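Local coordinates for protein predicted acetamidase/formamidase (Thermoanaerobacter tengcongensis, PDB 3TKK) that probably hydrolyses carbon-nitrogen bonds of linear amides such as formamide or acetamide, and binds zinc and calcium ions, at residues L77-V86 / P132-A140. Residues are numbered along the deposited sequence; the frame is centred on the assembly and turned at random.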
# COMPACT_ATOMS: atom_id res chain seq x y z
N LEU A 77 12.28 16.37 -15.59
CA LEU A 77 11.49 17.60 -15.26
C LEU A 77 10.92 17.51 -13.91
O LEU A 77 10.17 16.56 -13.62
CB LEU A 77 10.35 17.77 -16.21
CG LEU A 77 9.38 18.94 -16.13
CD1 LEU A 77 10.15 20.13 -16.76
CD2 LEU A 77 8.09 18.64 -16.97
N LYS A 78 11.18 18.53 -13.09
CA LYS A 78 10.60 18.63 -11.75
C LYS A 78 9.42 19.62 -11.74
O LYS A 78 9.53 20.71 -12.31
CB LYS A 78 11.69 19.06 -10.77
CG LYS A 78 11.16 19.58 -9.40
CD LYS A 78 12.39 20.04 -8.51
CE LYS A 78 11.92 21.17 -7.59
NZ LYS A 78 13.05 21.48 -6.62
N VAL A 79 8.29 19.15 -11.17
CA VAL A 79 7.04 19.86 -11.21
C VAL A 79 6.60 20.00 -9.75
O VAL A 79 6.28 19.04 -9.04
CB VAL A 79 5.95 19.14 -12.04
CG1 VAL A 79 4.61 20.00 -12.03
CG2 VAL A 79 6.45 18.68 -13.45
N LYS A 80 6.66 21.19 -9.24
CA LYS A 80 6.26 21.45 -7.87
C LYS A 80 4.76 21.78 -7.89
O LYS A 80 4.36 22.85 -8.48
CB LYS A 80 7.10 22.63 -7.33
CG LYS A 80 6.80 22.93 -5.87
CD LYS A 80 7.70 24.11 -5.30
CE LYS A 80 9.20 23.82 -5.28
NZ LYS A 80 9.69 23.72 -6.70
N ILE A 81 3.93 20.95 -7.20
CA ILE A 81 2.49 21.20 -7.04
C ILE A 81 2.29 22.15 -5.80
O ILE A 81 2.42 21.71 -4.64
CB ILE A 81 1.75 19.91 -6.80
CG1 ILE A 81 2.12 18.86 -7.91
CG2 ILE A 81 0.19 20.24 -6.84
CD1 ILE A 81 1.94 19.48 -9.28
N LYS A 82 1.94 23.39 -6.06
CA LYS A 82 1.80 24.38 -4.98
C LYS A 82 0.39 24.47 -4.50
O LYS A 82 0.18 24.52 -3.34
CB LYS A 82 2.33 25.70 -5.50
CG LYS A 82 3.87 25.61 -5.80
CD LYS A 82 4.40 27.02 -5.89
CE LYS A 82 5.79 27.05 -6.51
NZ LYS A 82 6.30 28.49 -6.42
N LYS A 83 -0.59 24.53 -5.37
CA LYS A 83 -1.97 24.59 -4.93
C LYS A 83 -2.87 23.82 -5.82
O LYS A 83 -2.69 23.85 -7.03
CB LYS A 83 -2.49 26.00 -5.03
CG LYS A 83 -2.50 26.68 -3.75
CD LYS A 83 -3.48 27.81 -3.93
CE LYS A 83 -2.97 28.78 -5.04
NZ LYS A 83 -2.50 30.08 -4.34
N ILE A 84 -3.91 23.23 -5.26
CA ILE A 84 -4.91 22.61 -6.14
C ILE A 84 -6.29 23.17 -5.71
O ILE A 84 -6.67 23.00 -4.54
CB ILE A 84 -4.91 21.09 -5.94
CG1 ILE A 84 -3.59 20.49 -6.36
CG2 ILE A 84 -5.97 20.31 -6.74
CD1 ILE A 84 -3.63 18.93 -6.19
N GLU A 85 -7.04 23.81 -6.60
CA GLU A 85 -8.41 24.13 -6.23
C GLU A 85 -9.40 23.32 -6.98
O GLU A 85 -9.14 22.95 -8.16
CB GLU A 85 -8.63 25.66 -6.38
CG GLU A 85 -7.64 26.41 -5.48
CD GLU A 85 -7.33 27.88 -5.93
OE1 GLU A 85 -6.18 28.39 -5.69
OE2 GLU A 85 -8.25 28.52 -6.52
N VAL A 86 -10.46 22.85 -6.32
CA VAL A 86 -11.36 21.94 -7.00
C VAL A 86 -12.75 22.66 -7.11
O VAL A 86 -13.12 23.46 -6.30
CB VAL A 86 -11.50 20.55 -6.33
CG1 VAL A 86 -10.06 19.87 -6.22
CG2 VAL A 86 -12.24 20.71 -4.93
N PRO A 132 -7.35 16.92 -2.16
CA PRO A 132 -7.26 17.02 -3.68
C PRO A 132 -5.98 16.49 -4.22
O PRO A 132 -4.94 16.62 -3.57
CB PRO A 132 -7.23 18.51 -3.93
CG PRO A 132 -8.07 18.98 -2.75
CD PRO A 132 -7.63 18.18 -1.55
N MET A 133 -6.05 15.91 -5.43
CA MET A 133 -4.85 15.31 -5.94
C MET A 133 -5.01 15.32 -7.47
O MET A 133 -6.12 15.64 -7.99
CB MET A 133 -4.74 13.79 -5.52
CG MET A 133 -6.04 12.95 -5.90
SD MET A 133 -5.78 11.16 -5.93
CE MET A 133 -4.91 11.10 -7.41
N ILE A 134 -3.92 15.03 -8.15
CA ILE A 134 -3.95 15.16 -9.58
C ILE A 134 -3.82 13.69 -10.08
O ILE A 134 -2.80 13.05 -9.73
CB ILE A 134 -2.75 16.01 -10.15
CG1 ILE A 134 -2.84 17.52 -9.62
CG2 ILE A 134 -2.76 15.73 -11.75
CD1 ILE A 134 -1.52 18.32 -9.56
N GLY A 135 -4.79 13.19 -10.82
CA GLY A 135 -4.74 11.80 -11.28
C GLY A 135 -3.88 11.57 -12.53
O GLY A 135 -3.26 10.52 -12.67
N VAL A 136 -3.93 12.51 -13.50
CA VAL A 136 -3.25 12.36 -14.80
C VAL A 136 -2.19 13.50 -14.81
O VAL A 136 -2.51 14.71 -14.70
CB VAL A 136 -4.22 12.56 -15.89
CG1 VAL A 136 -3.54 12.86 -17.25
CG2 VAL A 136 -5.10 11.24 -16.10
N ILE A 137 -0.92 13.14 -14.98
CA ILE A 137 0.07 14.18 -15.12
C ILE A 137 1.30 13.49 -15.70
O ILE A 137 1.63 12.35 -15.30
CB ILE A 137 0.49 14.89 -13.86
CG1 ILE A 137 1.63 15.85 -14.20
CG2 ILE A 137 0.89 13.85 -12.71
CD1 ILE A 137 1.77 16.97 -12.82
N GLY A 138 1.88 14.08 -16.75
CA GLY A 138 2.93 13.37 -17.49
C GLY A 138 3.60 14.23 -18.54
O GLY A 138 3.19 15.38 -18.80
N VAL A 139 4.59 13.66 -19.20
CA VAL A 139 5.23 14.27 -20.34
C VAL A 139 5.08 13.30 -21.52
O VAL A 139 4.54 12.23 -21.38
CB VAL A 139 6.74 14.39 -20.04
CG1 VAL A 139 6.96 15.23 -18.77
CG2 VAL A 139 7.40 12.87 -19.86
N ALA A 140 5.53 13.74 -22.70
CA ALA A 140 5.39 12.89 -23.88
C ALA A 140 6.37 11.72 -23.80
O ALA A 140 7.50 11.87 -23.39
CB ALA A 140 5.65 13.69 -25.19
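Ile-84 meets Pro-132 and Ile-134 where the two segments come closest. Ile-84 CG2 lies 3.6 Å from Pro-132 CB. The other branch of Ile-84 continues past the proline. With CG1 beside the backbone N (chi1 -64°) and the chain then extended (chi2 -179°), CD1 passes over the backbone of 132-133. There Ile-84 CD1 stands 3.8 Å from both Met-133 CA and Ile-134 CG1. Pro-132 is also touched by Val-86, whose CG1 is 3.9 Å from Pro-132 CB; these two side chains cross at roughly a right angle. Further along, Ile-81 and Ile-134 meet end on. Ile-134 CD1 is 3.7 Å from Ile-81 CD1 and is about equally near Ile-81 CG2. Ile-137 CD1 lies 4.2 Å from Val-79 CG1. The side chains of Leu-77 and Val-139 lie alongside in opposite senses, with Leu-77 CD2 4.0 Å from Val-139 CG1.

The contact is face-to-face packing of two beta-sheets. Strand 76-86 belongs to the mixed nine-stranded sheet, and strand 133-138 to the mixed sheet that also contains 180-186. Their chains run roughly antiparallel, 147° apart, and are held together mainly by apolar side chains. A corner at Gly-135 breaks the second strand, yet Ile-134 and Ile-137 both point into the interface.

A classic beta bulge at Lys-82 and Lys-83, opposite Leu-206, falls between Ile-81 and Ile-84. It lets both isoleucines face the same layer although they are three residues apart. On the far side of this strand, Lys-82 NZ forms salt bridges with Glu-31 and Glu-208. Met-133 points away from 77-86 and touches His-186, a zinc ligand; the side chain of Met-133 is about 7 Å from the zinc and from a calcium ion.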